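Penicillin binding protein 2X (Streptococcus thermophilus, PDB 5U47) probably acts as a septal peptidoglycan transpeptidase that cross-links glycan strands during cell division and is acylated by beta-lactams. Local coordinates at residues Thr249-Thr261 and Ser427-Lys439. The protein carries 1 engineered substitution. Sequence-based numbering, arbitrary orientation.
Sequences TVVNAKTGEILAT and SNNGIMLEPQFIK
Ala253 meets Ser427 where the turn of a beta-hairpin in the transpeptidase domain, strands 245-252 and 258-264 of its five-stranded antiparallel sheet, rests against the chain leaving helix 416-427. CB of Ala253 lies 3.7 Å from CB of Ser427, and Ser427 OG lies 3.0 Å from the carbonyl O of Ala253 and also within hydrogen-bonding distance of Thr424 O. The turn is internally braced: Asn252 OD1 accepts the amide of Lys254 in an Asx turn, and Thr255 OG1 accepts that of Glu257 in an ST turn. Lys254 NZ forms a salt bridge with Asp538, while the carbonyl O of Lys254 shares a water with Asn428 OD1. Leu433 brings CD1 to 3.5 Å from Lys254 O and packs against the peptide backbone through Gly256 N. Two further waters tie Thr255 O to Glu434 O and to Gln436 OE1; the other end of that amide, Gln436 NE2, is hydrogen-bonded to Lys453 O.

Gly256, with a positive phi of 81°, runs close to the other chain, its CA 4.6 Å from the CA of Pro435. Its carbonyl accepts Gln436 N from 45° above the carbonyl plane. Glu257 and Gln436 thereby form a single beta bridge. The Glu257 carboxylate is held from both oxygens: OE1 receives Thr255 OG1 on its anti lone pair, and OE2 makes a salt bridge with NZ of Lys439, whose chain, bent at chi2 through chi4, doubles back to place NZ 2.9 Å from OE2 and above the carboxylate plane. Arg38 forms a second salt bridge to OE2. Ile258 completes the backbone bridge and adds apolar contact: CD1 reaches Pro435 CB (4.3 Å) and Phe437 CB, and Ile258 N lies 2.8 Å from Gln436 O, nearly in line with that C=O.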
ATOM      1  N   THR A 249      -0.832  -3.481  10.191  1.00 18.71           N
ATOM      2  CA  THR A 249      -0.300  -2.267   9.630  1.00 19.31           C
ATOM      3  C   THR A 249      -0.124  -1.205  10.702  1.00 19.08           C
ATOM      4  O   THR A 249      -0.988  -1.029  11.568  1.00 17.94           O
ATOM      5  CB  THR A 249      -1.225  -1.731   8.509  1.00 20.33           C
ATOM      6  OG1 THR A 249      -1.285  -2.692   7.448  1.00 21.82           O
ATOM      7  CG2 THR A 249      -0.713  -0.436   7.932  1.00 20.52           C
ATOM      8  N   VAL A 250       1.004  -0.508  10.636  1.00 19.23           N
ATOM      9  CA  VAL A 250       1.298   0.605  11.535  1.00 19.91           C
ATOM     10  C   VAL A 250       1.296   1.892  10.697  1.00 20.00           C
ATOM     11  O   VAL A 250       1.948   1.963   9.650  1.00 19.43           O
ATOM     12  CB  VAL A 250       2.666   0.442  12.206  1.00 19.87           C
ATOM     13  CG1 VAL A 250       2.973   1.638  13.133  1.00 21.12           C
ATOM     14  CG2 VAL A 250       2.726  -0.859  12.974  1.00 20.75           C
ATOM     15  N   VAL A 251       0.606   2.915  11.183  1.00 20.99           N
ATOM     16  CA  VAL A 251       0.475   4.190  10.479  1.00 20.18           C
ATOM     17  C   VAL A 251       0.821   5.335  11.403  1.00 20.86           C
ATOM     18  O   VAL A 251       0.513   5.298  12.608  1.00 21.40           O
ATOM     19  CB  VAL A 251      -0.988   4.391   9.995  1.00 20.99           C
ATOM     20  CG1 VAL A 251      -1.188   5.735   9.315  1.00 21.98           C
ATOM     21  CG2 VAL A 251      -1.392   3.267   9.031  1.00 21.16           C
ATOM     22  N   ASN A 252       1.455   6.357  10.838  1.00 20.76           N
ATOM     23  CA  ASN A 252       1.756   7.588  11.567  1.00 21.36           C
ATOM     24  C   ASN A 252       0.417   8.314  11.695  1.00 22.61           C
ATOM     25  O   ASN A 252      -0.206   8.696  10.698  1.00 21.68           O
ATOM     26  CB  ASN A 252       2.781   8.440  10.806  1.00 21.74           C
ATOM     27  CG  ASN A 252       3.129   9.729  11.532  1.00 22.55           C
ATOM     28  OD1 ASN A 252       2.253  10.435  12.039  1.00 22.07           O
ATOM     29  ND2 ASN A 252       4.414  10.034  11.589  1.00 22.21           N
ATOM     30  N   ALA A 253      -0.009   8.499  12.941  1.00 22.67           N
ATOM     31  CA  ALA A 253      -1.296   9.104  13.262  1.00 23.91           C
ATOM     32  C   ALA A 253      -1.461  10.532  12.836  1.00 24.80           C
ATOM     33  O   ALA A 253      -2.582  10.990  12.689  1.00 26.62           O
ATOM     34  CB  ALA A 253      -1.543   9.012  14.759  1.00 25.14           C
ATOM     35  N   LYS A 254      -0.360  11.235  12.648  1.00 25.46           N
ATOM     36  CA  LYS A 254      -0.396  12.644  12.284  1.00 25.28           C
ATOM     37  C   LYS A 254      -0.174  12.890  10.803  1.00 23.82           C
ATOM     38  O   LYS A 254      -0.465  13.986  10.342  1.00 21.87           O
ATOM     39  CB  LYS A 254       0.689  13.419  13.049  1.00 27.22           C
ATOM     40  CG  LYS A 254       0.543  13.388  14.565  1.00 29.32           C
ATOM     41  CD  LYS A 254       1.722  14.102  15.198  1.00 31.69           C
ATOM     42  CE  LYS A 254       1.698  14.052  16.711  1.00 34.87           C
ATOM     43  NZ  LYS A 254       0.631  14.891  17.304  1.00 37.44           N
ATOM     44  N   THR A 255       0.340  11.899  10.067  1.00 22.68           N
ATOM     45  CA  THR A 255       0.660  12.101   8.645  1.00 22.98           C
ATOM     46  C   THR A 255       0.011  11.124   7.681  1.00 21.73           C
ATOM     47  O   THR A 255      -0.010  11.393   6.474  1.00 21.58           O
ATOM     48  CB  THR A 255       2.180  12.011   8.387  1.00 23.17           C
ATOM     49  OG1 THR A 255       2.620  10.669   8.596  1.00 24.59           O
ATOM     50  CG2 THR A 255       2.969  12.975   9.282  1.00 25.59           C
ATOM     51  N   GLY A 256      -0.497  10.006   8.188  1.00 20.29           N
ATOM     52  CA  GLY A 256      -1.081   8.987   7.316  1.00 20.48           C
ATOM     53  C   GLY A 256      -0.063   8.066   6.643  1.00 19.93           C
ATOM     54  O   GLY A 256      -0.442   7.183   5.864  1.00 19.78           O
ATOM     55  N   GLU A 257       1.224   8.263   6.922  1.00 20.06           N
ATOM     56  CA  GLU A 257       2.279   7.428   6.331  1.00 20.43           C
ATOM     57  C   GLU A 257       2.208   6.012   6.850  1.00 19.54           C
ATOM     58  O   GLU A 257       2.067   5.807   8.068  1.00 19.17           O
ATOM     59  CB  GLU A 257       3.662   7.969   6.690  1.00 21.89           C
ATOM     60  CG  GLU A 257       4.053   9.302   6.083  1.00 24.41           C
ATOM     61  CD  GLU A 257       5.281   9.848   6.798  1.00 27.00           C
ATOM     62  OE1 GLU A 257       5.108  10.380   7.943  1.00 27.63           O
ATOM     63  OE2 GLU A 257       6.403   9.700   6.242  1.00 26.12           O
ATOM     64  N   ILE A 258       2.318   5.042   5.947  1.00 18.31           N
ATOM     65  CA  ILE A 258       2.337   3.622   6.320  1.00 18.96           C
ATOM     66  C   ILE A 258       3.790   3.245   6.675  1.00 18.62           C
ATOM     67  O   ILE A 258       4.642   3.161   5.803  1.00 18.51           O
ATOM     68  CB  ILE A 258       1.765   2.744   5.201  1.00 18.40           C
ATOM     69  CG1 ILE A 258       0.277   3.101   5.000  1.00 19.14           C
ATOM     70  CG2 ILE A 258       1.939   1.269   5.528  1.00 19.27           C
ATOM     71  CD1 ILE A 258      -0.346   2.544   3.728  1.00 18.54           C
ATOM     72  N   LEU A 259       4.033   2.995   7.956  1.00 18.29           N
ATOM     73  CA  LEU A 259       5.372   2.714   8.478  1.00 19.19           C
ATOM     74  C   LEU A 259       5.738   1.244   8.438  1.00 19.31           C
ATOM     75  O   LEU A 259       6.914   0.904   8.382  1.00 18.36           O
ATOM     76  CB  LEU A 259       5.503   3.256   9.892  1.00 21.83           C
ATOM     77  CG  LEU A 259       5.237   4.760  10.015  1.00 22.64           C
ATOM     78  CD1 LEU A 259       5.298   5.240  11.456  1.00 25.67           C
ATOM     79  CD2 LEU A 259       6.229   5.523   9.179  1.00 24.54           C
ATOM     80  N   ALA A 260       4.738   0.377   8.498  1.00 19.09           N
ATOM     81  CA  ALA A 260       4.978  -1.036   8.362  1.00 18.99           C
ATOM     82  C   ALA A 260       3.696  -1.731   7.976  1.00 20.11           C
ATOM     83  O   ALA A 260       2.616  -1.346   8.421  1.00 21.24           O
ATOM     84  CB  ALA A 260       5.532  -1.612   9.656  1.00 20.54           C
ATOM     85  N   THR A 261       3.791  -2.750   7.131  1.00 20.54           N
ATOM     86  CA  THR A 261       2.583  -3.460   6.729  1.00 21.35           C
ATOM     87  C   THR A 261       2.922  -4.876   6.327  1.00 20.79           C
ATOM     88  O   THR A 261       3.897  -5.104   5.628  1.00 21.07           O
ATOM     89  CB  THR A 261       1.825  -2.710   5.606  1.00 21.61           C
ATOM     90  OG1 THR A 261       0.558  -3.335   5.375  1.00 22.62           O
ATOM     91  CG2 THR A 261       2.617  -2.633   4.318  1.00 22.14           C
ATOM     92  N   SER A 427      -7.624   9.709  15.114  1.00 25.43           N
ATOM     93  CA  SER A 427      -6.281   9.985  15.629  1.00 28.78           C
ATOM     94  C   SER A 427      -5.756  11.395  15.366  1.00 30.62           C
ATOM     95  O   SER A 427      -4.796  11.825  16.017  1.00 34.31           O
ATOM     96  CB  SER A 427      -5.251   9.026  14.991  1.00 28.06           C
ATOM     97  OG  SER A 427      -4.919   9.432  13.635  1.00 32.48           O
ATOM     98  N   ASN A 428      -6.354  12.088  14.403  1.00 28.99           N
ATOM     99  CA  ASN A 428      -5.887  13.416  13.987  1.00 28.02           C
ATOM    100  C   ASN A 428      -6.970  14.520  14.129  1.00 27.79           C
ATOM    101  O   ASN A 428      -7.303  15.209  13.152  1.00 26.21           O
ATOM    102  CB  ASN A 428      -5.392  13.310  12.526  1.00 25.33           C
ATOM    103  CG  ASN A 428      -4.799  14.606  12.001  1.00 25.10           C
ATOM    104  OD1 ASN A 428      -3.984  15.225  12.657  1.00 24.34           O
ATOM    105  ND2 ASN A 428      -5.207  15.008  10.784  1.00 24.44           N
ATOM    106  N   ASN A 429      -7.517  14.665  15.343  1.00 27.99           N
ATOM    107  CA  ASN A 429      -8.466  15.737  15.681  1.00 28.82           C
ATOM    108  C   ASN A 429      -9.678  15.894  14.746  1.00 27.38           C
ATOM    109  O   ASN A 429     -10.160  17.009  14.500  1.00 28.26           O
ATOM    110  CB  ASN A 429      -7.690  17.066  15.790  1.00 30.63           C
ATOM    111  CG  ASN A 429      -6.605  17.013  16.856  1.00 33.53           C
ATOM    112  OD1 ASN A 429      -5.417  17.222  16.573  1.00 35.89           O
ATOM    113  ND2 ASN A 429      -6.992  16.667  18.062  1.00 32.28           N
ATOM    114  N   GLY A 430     -10.172  14.775  14.242  1.00 25.04           N
ATOM    115  CA  GLY A 430     -11.317  14.770  13.349  1.00 25.72           C
ATOM    116  C   GLY A 430     -11.003  14.926  11.873  1.00 25.75           C
ATOM    117  O   GLY A 430     -11.886  14.737  11.051  1.00 27.04           O
ATOM    118  N   ILE A 431      -9.739  15.220  11.549  1.00 25.15           N
ATOM    119  CA  ILE A 431      -9.279  15.524  10.176  1.00 24.70           C
ATOM    120  C   ILE A 431      -8.741  14.274   9.500  1.00 23.19           C
ATOM    121  O   ILE A 431      -7.673  13.781   9.847  1.00 22.30           O
ATOM    122  CB  ILE A 431      -8.180  16.620  10.217  1.00 25.32           C
ATOM    123  CG1 ILE A 431      -8.712  17.858  10.957  1.00 25.89           C
ATOM    124  CG2 ILE A 431      -7.690  16.984   8.814  1.00 25.35           C
ATOM    125  CD1 ILE A 431      -7.635  18.837  11.353  1.00 27.46           C
ATOM    126  N   MET A 432      -9.470  13.797   8.501  1.00 23.58           N
ATOM    127  CA  MET A 432      -9.130  12.574   7.812  1.00 23.71           C
ATOM    128  C   MET A 432      -7.990  12.816   6.828  1.00 22.52           C
ATOM    129  O   MET A 432      -7.957  13.854   6.126  1.00 23.42           O
ATOM    130  CB  MET A 432     -10.367  12.029   7.099  1.00 25.56           C
ATOM    131  CG  MET A 432     -10.268  10.568   6.736  1.00 27.79           C
ATOM    132  SD  MET A 432     -11.901   9.842   6.383  1.00 32.26           S
ATOM    133  CE  MET A 432     -12.131  10.624   4.814  1.00 30.43           C
ATOM    134  N   LEU A 433      -7.076  11.845   6.783  1.00 20.77           N
ATOM    135  CA  LEU A 433      -5.894  11.874   5.941  1.00 20.88           C
ATOM    136  C   LEU A 433      -5.894  10.713   4.975  1.00 20.62           C
ATOM    137  O   LEU A 433      -6.447   9.640   5.262  1.00 19.34           O
ATOM    138  CB  LEU A 433      -4.628  11.760   6.807  1.00 20.74           C
ATOM    139  CG  LEU A 433      -4.433  12.783   7.928  1.00 22.04           C
ATOM    140  CD1 LEU A 433      -3.171  12.507   8.739  1.00 22.29           C
ATOM    141  CD2 LEU A 433      -4.379  14.185   7.364  1.00 22.94           C
ATOM    142  N   GLU A 434      -5.277  10.935   3.819  1.00 20.71           N
ATOM    143  CA  GLU A 434      -5.111   9.879   2.822  1.00 20.63           C
ATOM    144  C   GLU A 434      -3.918   9.006   3.259  1.00 20.30           C
ATOM    145  O   GLU A 434      -2.827   9.533   3.500  1.00 22.01           O
ATOM    146  CB  GLU A 434      -4.822  10.506   1.465  1.00 21.21           C
ATOM    147  CG  GLU A 434      -4.618   9.533   0.314  1.00 22.13           C
ATOM    148  CD  GLU A 434      -5.898   8.890  -0.208  1.00 23.67           C
ATOM    149  OE1 GLU A 434      -6.967   8.918   0.452  1.00 23.73           O
ATOM    150  OE2 GLU A 434      -5.812   8.332  -1.312  1.00 25.06           O
ATOM    151  N   PRO A 435      -4.109   7.679   3.369  1.00 20.33           N
ATOM    152  CA  PRO A 435      -2.973   6.835   3.671  1.00 19.83           C
ATOM    153  C   PRO A 435      -1.950   6.952   2.533  1.00 19.65           C
ATOM    154  O   PRO A 435      -2.358   7.064   1.374  1.00 20.04           O
ATOM    155  CB  PRO A 435      -3.583   5.426   3.739  1.00 20.30           C
ATOM    156  CG  PRO A 435      -5.007   5.668   4.086  1.00 20.36           C
ATOM    157  CD  PRO A 435      -5.355   6.893   3.304  1.00 21.00           C
ATOM    158  N   GLN A 436      -0.664   6.962   2.886  1.00 18.25           N
ATOM    159  CA  GLN A 436       0.441   7.114   1.929  1.00 19.31           C
ATOM    160  C   GLN A 436       1.492   6.058   2.148  1.00 19.04           C
ATOM    161  O   GLN A 436       1.804   5.696   3.304  1.00 18.18           O
ATOM    162  CB  GLN A 436       1.124   8.473   2.100  1.00 20.71           C
ATOM    163  CG  GLN A 436       0.283   9.664   1.686  1.00 22.74           C
ATOM    164  CD  GLN A 436       0.966  11.000   1.924  1.00 24.48           C
ATOM    165  OE1 GLN A 436       1.917  11.111   2.724  1.00 25.13           O
ATOM    166  NE2 GLN A 436       0.483  12.027   1.243  1.00 23.54           N
ATOM    167  N   PHE A 437       2.068   5.603   1.034  1.00 18.09           N
ATOM    168  CA  PHE A 437       3.145   4.629   1.033  1.00 18.79           C
ATOM    169  C   PHE A 437       4.368   5.120   0.242  1.00 19.50           C
ATOM    170  O   PHE A 437       5.402   4.433   0.236  1.00 17.27           O
ATOM    171  CB  PHE A 437       2.676   3.230   0.546  1.00 19.94           C
ATOM    172  CG  PHE A 437       2.161   3.210  -0.873  1.00 20.69           C
ATOM    173  CD1 PHE A 437       3.031   3.095  -1.943  1.00 21.25           C
ATOM    174  CD2 PHE A 437       0.797   3.311  -1.131  1.00 21.40           C
ATOM    175  CE1 PHE A 437       2.551   3.090  -3.245  1.00 22.49           C
ATOM    176  CE2 PHE A 437       0.311   3.305  -2.431  1.00 22.15           C
ATOM    177  CZ  PHE A 437       1.196   3.193  -3.492  1.00 22.68           C
ATOM    178  N   ILE A 438       4.267   6.292  -0.409  1.00 19.21           N
ATOM    179  CA  ILE A 438       5.416   6.884  -1.136  1.00 20.83           C
ATOM    180  C   ILE A 438       5.884   8.126  -0.411  1.00 21.02           C
ATOM    181  O   ILE A 438       5.103   9.068  -0.195  1.00 20.23           O
ATOM    182  CB  ILE A 438       5.066   7.335  -2.567  1.00 21.58           C
ATOM    183  CG1 ILE A 438       4.487   6.172  -3.361  1.00 22.19           C
ATOM    184  CG2 ILE A 438       6.306   7.906  -3.274  1.00 21.71           C
ATOM    185  CD1 ILE A 438       3.862   6.584  -4.676  1.00 24.93           C
ATOM    186  N   LYS A 439       7.163   8.143  -0.069  1.00 21.37           N
ATOM    187  CA  LYS A 439       7.779   9.272   0.620  1.00 23.46           C
ATOM    188  C   LYS A 439       8.430  10.216  -0.379  1.00 22.37           C
ATOM    189  O   LYS A 439       8.360  11.422  -0.243  1.00 21.74           O
ATOM    190  CB  LYS A 439       8.871   8.772   1.575  1.00 25.28           C
ATOM    191  CG  LYS A 439       9.584   9.833   2.421  1.00 31.41           C
ATOM    192  CD  LYS A 439       8.698  10.355   3.555  1.00 36.90           C
ATOM    193  CE  LYS A 439       7.711  11.444   3.138  1.00 41.73           C
ATOM    194  NZ  LYS A 439       6.428  11.409   3.928  1.00 39.58           N
TER
HETATM  195  O   HOH W   1      -1.733  16.084  11.402  1.00 26.33           O
HETATM  196  O   HOH W   2      -1.678  11.938   4.300  1.00 18.55           O
HETATM  197  O   HOH W   3       2.307  12.328   4.971  1.00 31.13           O